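Local coordinates for DNA polymerase (Pyrobaculum calidifontis, PDB 5MDN), which probably catalyses template-directed DNA synthesis, adding deoxyribonucleotides from their triphosphates to a growing strand and releasing diphosphate, at residues C128-V133 with F159-R164; R183-M188 with E204-R209; P426-K431 with T535-A540. All coordinates share one frame; numbering follows the deposited sequence.

Interaction 1: C128-V133 with F159-R164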
# COMPACT_ATOMS: atom_id res chain seq x y z
N CYS A 128 17.64 -4.25 -3.37
CA CYS A 128 17.59 -5.07 -2.17
C CYS A 128 17.99 -6.51 -2.47
O CYS A 128 17.36 -7.47 -2.02
CB CYS A 128 16.21 -5.01 -1.52
SG CYS A 128 15.70 -3.37 -0.98
N ALA A 129 19.06 -6.66 -3.24
CA ALA A 129 19.63 -7.96 -3.56
C ALA A 129 21.07 -7.75 -3.99
O ALA A 129 21.38 -6.77 -4.67
CB ALA A 129 18.83 -8.67 -4.66
N TRP A 130 21.94 -8.67 -3.59
CA TRP A 130 23.36 -8.56 -3.93
C TRP A 130 23.56 -8.74 -5.43
O TRP A 130 23.28 -9.82 -5.97
CB TRP A 130 24.17 -9.59 -3.15
CG TRP A 130 24.22 -9.36 -1.68
CD1 TRP A 130 23.51 -10.02 -0.72
CD2 TRP A 130 25.04 -8.41 -0.98
NE1 TRP A 130 23.83 -9.54 0.53
CE2 TRP A 130 24.77 -8.55 0.39
CE3 TRP A 130 25.97 -7.45 -1.39
CZ2 TRP A 130 25.40 -7.77 1.36
CZ3 TRP A 130 26.59 -6.68 -0.43
CH2 TRP A 130 26.30 -6.84 0.93
N ASN A 131 24.03 -7.70 -6.09
CA ASN A 131 24.38 -7.75 -7.50
C ASN A 131 25.89 -7.90 -7.66
O ASN A 131 26.67 -7.57 -6.77
CB ASN A 131 23.90 -6.49 -8.23
CG ASN A 131 22.39 -6.40 -8.32
OD1 ASN A 131 21.81 -6.57 -9.39
ND2 ASN A 131 21.75 -6.13 -7.19
N VAL A 132 26.30 -8.41 -8.82
CA VAL A 132 27.70 -8.58 -9.16
C VAL A 132 28.06 -7.54 -10.22
O VAL A 132 27.38 -7.43 -11.24
CB VAL A 132 28.01 -10.00 -9.66
CG1 VAL A 132 29.50 -10.17 -9.90
CG2 VAL A 132 27.50 -11.03 -8.67
N VAL A 133 29.12 -6.77 -9.96
CA VAL A 133 29.48 -5.64 -10.80
C VAL A 133 30.99 -5.60 -10.98
O VAL A 133 31.74 -5.76 -10.01
CB VAL A 133 29.00 -4.30 -10.20
CG1 VAL A 133 27.96 -3.65 -11.09
CG2 VAL A 133 28.47 -4.49 -8.78
N PHE A 159 22.03 -12.99 2.11
CA PHE A 159 21.15 -12.32 3.05
C PHE A 159 21.43 -10.82 3.10
O PHE A 159 22.54 -10.38 2.79
CB PHE A 159 21.28 -12.93 4.44
CG PHE A 159 20.76 -14.34 4.53
CD1 PHE A 159 19.42 -14.58 4.81
CD2 PHE A 159 21.61 -15.41 4.32
CE1 PHE A 159 18.95 -15.88 4.88
CE2 PHE A 159 21.14 -16.70 4.39
CZ PHE A 159 19.81 -16.94 4.67
N PRO A 160 20.43 -10.02 3.45
CA PRO A 160 20.63 -8.58 3.50
C PRO A 160 21.69 -8.21 4.52
O PRO A 160 21.85 -8.88 5.55
CB PRO A 160 19.25 -8.05 3.92
CG PRO A 160 18.29 -9.12 3.50
CD PRO A 160 19.03 -10.40 3.71
N PRO A 161 22.45 -7.15 4.25
CA PRO A 161 23.43 -6.68 5.23
C PRO A 161 22.73 -5.94 6.35
O PRO A 161 21.55 -5.59 6.24
CB PRO A 161 24.32 -5.75 4.40
CG PRO A 161 23.42 -5.22 3.34
CD PRO A 161 22.40 -6.30 3.05
N PRO A 162 23.42 -5.68 7.46
CA PRO A 162 22.83 -4.85 8.51
C PRO A 162 22.60 -3.44 8.00
O PRO A 162 23.48 -2.82 7.40
CB PRO A 162 23.87 -4.89 9.63
CG PRO A 162 25.15 -5.23 8.95
CD PRO A 162 24.77 -6.16 7.83
N LEU A 163 21.40 -2.92 8.25
CA LEU A 163 21.01 -1.58 7.83
C LEU A 163 20.79 -0.70 9.04
O LEU A 163 20.26 -1.15 10.07
CB LEU A 163 19.74 -1.62 6.97
CG LEU A 163 19.82 -2.31 5.61
CD1 LEU A 163 18.50 -2.19 4.87
CD2 LEU A 163 20.95 -1.72 4.78
N ARG A 164 21.20 0.56 8.93
CA ARG A 164 20.94 1.56 9.97
C ARG A 164 19.56 2.14 9.73
O ARG A 164 19.34 2.87 8.75
CB ARG A 164 22.03 2.63 9.96
CG ARG A 164 23.41 2.12 10.35
CD ARG A 164 24.35 3.27 10.68
NE ARG A 164 24.80 3.99 9.48
CZ ARG A 164 25.78 3.58 8.68
NH1 ARG A 164 26.42 2.45 8.94
NH2 ARG A 164 26.11 4.30 7.62
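Trp130 makes its polar contact with Phe159 through the indole N-H: NE1 donates to the backbone O of Phe159 at 2.7 Å. The N-H...O angle of 172° shows that the bond is almost straight, and the acceptor lies in the plane of the indole at its edge. Seen from the acceptor the geometry is less regular, since NE1 sits above the carbonyl plane, 42° out of it, and follows no lone pair. The side chain gets there with CG anti to the carbonyl carbon of Trp130 (chi1 -67°), which sends the ring toward 159-164.

The apolar part belongs to the six-membered half of the same indole. Trp130 CZ2 lies 3.7 Å from Pro161 CD and 3.8 Å from Pro161 CG, while Trp130 CH2 is 4.1 Å from Pro161 CB. The two side chains come from opposite directions, and the proline meets the ring obliquely.

Beyond the segments, Trp130 forms a cation-pi pair with Arg2 and its ring meets that of Trp4, a residue that also touches Pro160 and Pro161. The Trp130 backbone bonds to Glu156, just ahead of 159-164.

Pro160, Pro161 and Pro162 have no backbone N-H to give, and no backbone bond joins the two segments. Between 128-133 and 159-164, then, one buried indole supplies both the directional bond and the apolar surface.

Interaction 2: R183-M188 with E204-R209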
# COMPACT_ATOMS: atom_id res chain seq x y z
N ARG A 183 3.22 29.49 9.94
CA ARG A 183 3.37 30.04 11.30
C ARG A 183 3.32 28.97 12.38
O ARG A 183 4.00 29.10 13.40
CB ARG A 183 2.31 31.12 11.58
CG ARG A 183 0.97 30.95 10.91
CD ARG A 183 0.31 32.30 10.64
NE ARG A 183 0.28 33.18 11.82
CZ ARG A 183 -0.26 34.39 11.84
NH1 ARG A 183 -0.82 34.89 10.74
NH2 ARG A 183 -0.24 35.12 12.95
N ASP A 184 2.54 27.91 12.20
CA ASP A 184 2.39 26.90 13.25
C ASP A 184 3.67 26.07 13.36
O ASP A 184 4.07 25.44 12.37
CB ASP A 184 1.20 25.99 12.97
CG ASP A 184 -0.09 26.76 12.81
OD1 ASP A 184 -0.24 27.46 11.78
OD2 ASP A 184 -0.95 26.67 13.71
N PRO A 185 4.32 26.03 14.52
CA PRO A 185 5.64 25.40 14.63
C PRO A 185 5.57 23.90 14.89
O PRO A 185 4.58 23.37 15.40
CB PRO A 185 6.25 26.13 15.83
CG PRO A 185 5.08 26.42 16.70
CD PRO A 185 3.94 26.73 15.76
N VAL A 186 6.66 23.23 14.53
CA VAL A 186 6.85 21.82 14.87
C VAL A 186 7.20 21.75 16.36
O VAL A 186 8.30 22.13 16.77
CB VAL A 186 7.94 21.17 14.01
CG1 VAL A 186 8.24 19.76 14.51
CG2 VAL A 186 7.52 21.14 12.55
N VAL A 187 6.26 21.26 17.17
CA VAL A 187 6.39 21.34 18.62
C VAL A 187 7.37 20.29 19.14
O VAL A 187 8.25 20.60 19.95
CB VAL A 187 5.00 21.22 19.28
CG1 VAL A 187 5.05 20.34 20.52
CG2 VAL A 187 4.46 22.61 19.62
N MET A 188 7.23 19.04 18.70
CA MET A 188 8.09 17.96 19.14
C MET A 188 8.45 17.07 17.97
O MET A 188 7.67 16.92 17.02
CB MET A 188 7.43 17.12 20.25
CG MET A 188 7.62 17.66 21.66
SD MET A 188 6.85 16.58 22.88
CE MET A 188 7.55 17.22 24.40
N GLU A 204 11.36 25.86 21.61
CA GLU A 204 11.13 26.91 22.58
C GLU A 204 9.82 27.61 22.24
O GLU A 204 9.65 28.09 21.12
CB GLU A 204 12.25 27.95 22.59
CG GLU A 204 13.60 27.41 22.92
CD GLU A 204 14.58 28.47 23.37
OE1 GLU A 204 14.15 29.56 23.81
OE2 GLU A 204 15.79 28.19 23.29
N GLY A 205 8.92 27.65 23.22
CA GLY A 205 7.59 28.24 23.11
C GLY A 205 7.30 29.02 21.84
O GLY A 205 7.53 30.23 21.78
N ARG A 206 6.84 28.30 20.81
CA ARG A 206 6.44 28.75 19.47
C ARG A 206 7.60 29.02 18.52
O ARG A 206 7.38 29.61 17.45
CB ARG A 206 5.56 30.01 19.50
CG ARG A 206 4.39 29.90 20.46
CD ARG A 206 3.39 28.88 19.97
NE ARG A 206 2.44 29.48 19.06
CZ ARG A 206 1.22 29.89 19.42
NH1 ARG A 206 0.83 29.73 20.68
NH2 ARG A 206 0.41 30.44 18.54
N ASP A 207 8.83 28.62 18.85
CA ASP A 207 9.97 28.78 17.94
C ASP A 207 10.63 27.42 17.77
O ASP A 207 11.09 26.82 18.75
CB ASP A 207 10.98 29.81 18.46
CG ASP A 207 12.17 29.97 17.52
OD1 ASP A 207 11.98 30.55 16.43
OD2 ASP A 207 13.28 29.54 17.88
N ASP A 208 10.73 26.96 16.52
CA ASP A 208 11.09 25.58 16.23
C ASP A 208 12.33 25.50 15.33
O ASP A 208 12.43 24.65 14.45
CB ASP A 208 9.92 24.84 15.59
CG ASP A 208 9.31 25.60 14.43
OD1 ASP A 208 9.25 26.85 14.51
OD2 ASP A 208 8.89 24.95 13.45
N ARG A 209 13.28 26.42 15.54
CA ARG A 209 14.55 26.32 14.83
C ARG A 209 15.43 25.23 15.42
O ARG A 209 16.11 24.51 14.68
CB ARG A 209 15.29 27.66 14.88
CG ARG A 209 14.59 28.82 14.19
CD ARG A 209 15.40 30.10 14.36
NE ARG A 209 14.96 31.17 13.48
CZ ARG A 209 15.47 31.41 12.27
NH1 ARG A 209 16.45 30.64 11.80
NH2 ARG A 209 15.01 32.42 11.54
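Asp208 meets Val186 and Pro185 with its carboxylate. The backbone N of Val186 donates to Asp208 OD2 at 3.0 Å with an N-H...O angle of 163°, arriving from above the carboxylate plane, 59° out of it. The other oxygen lies against proline carbon, Asp208 OD1 being 3.4 Å from Pro185 CB. Farther along that ring, Pro185 CG is 3.9 Å from Arg206 CA, so the ring touches Asp208 with CB and Arg206 with CG.

The torsion of Asp208 accounts for this reach: CG stands between its own backbone N and carbonyl carbon (chi1 50°), turned to the start of strand 186-193. Although Asp208 occupies the N-cap position of helix 209-222, its side chain makes no capping bond.

In the next shell, Arg243 of helix 232-247 forms a salt bridge through NE to the same OD2, which is thus gripped by a backbone amide and a charge. With alanine in place of Asp208, the Val186 amide and the Arg243 guanidinium are likely to lose their shared acceptor, and a gap would probably open beside Pro185. Tyr239 and Leu240 of that helix touch the Val186 side chain.

The strand continues into a classic beta bulge, Val187 and Met188 both facing Glu171. This is the mixed sheet of the RNase H-like exonuclease fold; the Val186 side chain lies about 9 Å from that of Asp236, a magnesium ligand in a structure of this protein.

Interaction 3: P426-K431 with T535-A540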
# COMPACT_ATOMS: atom_id res chain seq x y z
N PRO A 426 -2.92 -18.75 -10.10
CA PRO A 426 -1.73 -19.16 -10.87
C PRO A 426 -1.85 -20.56 -11.43
O PRO A 426 -1.47 -20.80 -12.58
CB PRO A 426 -0.59 -19.03 -9.85
CG PRO A 426 -1.06 -18.01 -8.89
CD PRO A 426 -2.54 -18.25 -8.76
N ASN A 427 -2.35 -21.51 -10.62
CA ASN A 427 -2.56 -22.87 -11.10
C ASN A 427 -3.44 -22.89 -12.35
O ASN A 427 -3.09 -23.53 -13.35
CB ASN A 427 -3.20 -23.72 -10.00
CG ASN A 427 -2.23 -24.69 -9.37
OD1 ASN A 427 -1.10 -24.33 -9.03
ND2 ASN A 427 -2.66 -25.94 -9.23
N ILE A 428 -4.59 -22.22 -12.29
CA ILE A 428 -5.50 -22.17 -13.44
C ILE A 428 -4.78 -21.61 -14.67
O ILE A 428 -4.87 -22.17 -15.77
CB ILE A 428 -6.75 -21.35 -13.09
CG1 ILE A 428 -7.79 -22.25 -12.42
CG2 ILE A 428 -7.34 -20.70 -14.33
CD1 ILE A 428 -8.90 -21.48 -11.76
N MET A 429 -4.06 -20.51 -14.49
CA MET A 429 -3.43 -19.85 -15.63
C MET A 429 -2.24 -20.64 -16.18
O MET A 429 -1.97 -20.59 -17.38
CB MET A 429 -3.01 -18.43 -15.24
CG MET A 429 -4.19 -17.49 -15.05
SD MET A 429 -3.71 -15.78 -14.71
CE MET A 429 -3.09 -15.93 -13.04
N MET A 430 -1.52 -21.36 -15.31
CA MET A 430 -0.43 -22.19 -15.80
C MET A 430 -0.95 -23.48 -16.43
O MET A 430 -0.54 -23.84 -17.54
CB MET A 430 0.54 -22.52 -14.66
CG MET A 430 1.41 -21.36 -14.22
SD MET A 430 2.46 -21.73 -12.80
CE MET A 430 1.24 -22.12 -11.55
N LYS A 431 -1.86 -24.18 -15.75
CA LYS A 431 -2.31 -25.49 -16.21
C LYS A 431 -3.13 -25.39 -17.50
O LYS A 431 -3.14 -26.33 -18.30
CB LYS A 431 -3.11 -26.17 -15.11
CG LYS A 431 -3.62 -27.56 -15.43
CD LYS A 431 -4.40 -28.13 -14.25
CE LYS A 431 -5.04 -29.47 -14.58
NZ LYS A 431 -4.02 -30.50 -14.91
N THR A 535 -11.94 -16.72 -14.18
CA THR A 535 -13.06 -16.83 -13.25
C THR A 535 -13.88 -18.08 -13.50
O THR A 535 -14.27 -18.79 -12.56
CB THR A 535 -13.95 -15.59 -13.33
OG1 THR A 535 -14.60 -15.56 -14.61
CG2 THR A 535 -13.13 -14.33 -13.16
N ALA A 536 -14.17 -18.38 -14.78
CA ALA A 536 -15.03 -19.51 -15.10
C ALA A 536 -14.38 -20.83 -14.70
O ALA A 536 -15.05 -21.72 -14.16
CB ALA A 536 -15.37 -19.51 -16.59
N PHE A 537 -13.08 -20.98 -14.96
CA PHE A 537 -12.36 -22.12 -14.41
C PHE A 537 -12.40 -22.10 -12.89
O PHE A 537 -12.58 -23.15 -12.25
CB PHE A 537 -10.91 -22.12 -14.91
CG PHE A 537 -10.72 -22.80 -16.23
CD1 PHE A 537 -10.80 -24.18 -16.34
CD2 PHE A 537 -10.43 -22.06 -17.37
CE1 PHE A 537 -10.62 -24.81 -17.56
CE2 PHE A 537 -10.24 -22.68 -18.59
CZ PHE A 537 -10.34 -24.06 -18.69
N ALA A 538 -12.24 -20.92 -12.29
CA ALA A 538 -12.23 -20.81 -10.83
C ALA A 538 -13.58 -21.18 -10.23
O ALA A 538 -13.65 -21.90 -9.23
CB ALA A 538 -11.82 -19.40 -10.41
N ARG A 539 -14.66 -20.66 -10.81
CA ARG A 539 -15.99 -20.96 -10.29
C ARG A 539 -16.30 -22.45 -10.39
O ARG A 539 -16.91 -23.03 -9.48
CB ARG A 539 -17.04 -20.14 -11.04
CG ARG A 539 -18.47 -20.39 -10.61
CD ARG A 539 -19.46 -19.60 -11.45
NE ARG A 539 -19.24 -18.16 -11.33
CZ ARG A 539 -19.80 -17.39 -10.40
NH1 ARG A 539 -20.62 -17.93 -9.50
NH2 ARG A 539 -19.55 -16.09 -10.36
N ALA A 540 -15.88 -23.10 -11.48
CA ALA A 540 -16.26 -24.49 -11.72
C ALA A 540 -15.70 -25.43 -10.66
O ALA A 540 -16.41 -26.31 -10.17
CB ALA A 540 -15.79 -24.92 -13.11
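The Phe537 ring is approached obliquely by Ile428 CG2. Its flat partner is the ring of Tyr432, with which it stacks, and Ala454 and Pro455 of a neighbouring loop also touch it. With CG anti to the carbonyl carbon (chi1 -86°), Phe537 starts toward 426-431 but carries its ring away, leaving the base of the side chain to face Ile428.

Accordingly, the Ile428 contact falls on CB: Phe537 CB is 3.8 Å from Ile428 CD1 and 3.9 Å from Ile428 CG2. The CD1 end then runs past the phenylalanine to the next residue, 3.8 Å from Ala538 CB. An extended outer torsion (chi2 166°) takes Ile428 CD1 that far. No hydrogen bond crosses the contact, and all three touching residues are buried; the side-chain contacts are apolar, and CD1 also lies against the backbone of Ala538. Within the two segments the CA atoms come closest at Ile428 and Phe537, 6.9 Å apart.

Ile428 also touches Val534 and Ile541 of helix 528-551, which carries Phe537 and Ala538 as well, while its neighbour Met429 reaches helix 514-519. Val534, Phe537, Ala538 and Ile541 have the spacing of a four-residue hole, and Ile428 enters it as a knob. This knob-into-hole contact joins the helix after palm strand 416-420 to the one before strand 556-560, in the polymerase part of a family B enzyme.

In the fold
The three contacts follow one another along the chain without overlap, and none touches another. Interactions 1 and 2 both fall in the exonuclease region, their centres 39 Å apart. Interaction 1 sits where the N-terminal five-stranded sheet hands over to strand 165-172; interaction 2 lies at strand 186-193, the neighbour of 165-172 in the exonuclease sheet. Helix 326-356 touches residues of both segment pairs. Interaction 3 belongs to the polymerase region, 37 Å from interaction 1 and 58 Å from interaction 2 between centres, with the last two on opposite sides of the chain's centre. Helix 495-512, also of the polymerase region, touches Phe159 and Pro160, which is consistent with interaction 1 lying near a junction of the two regions.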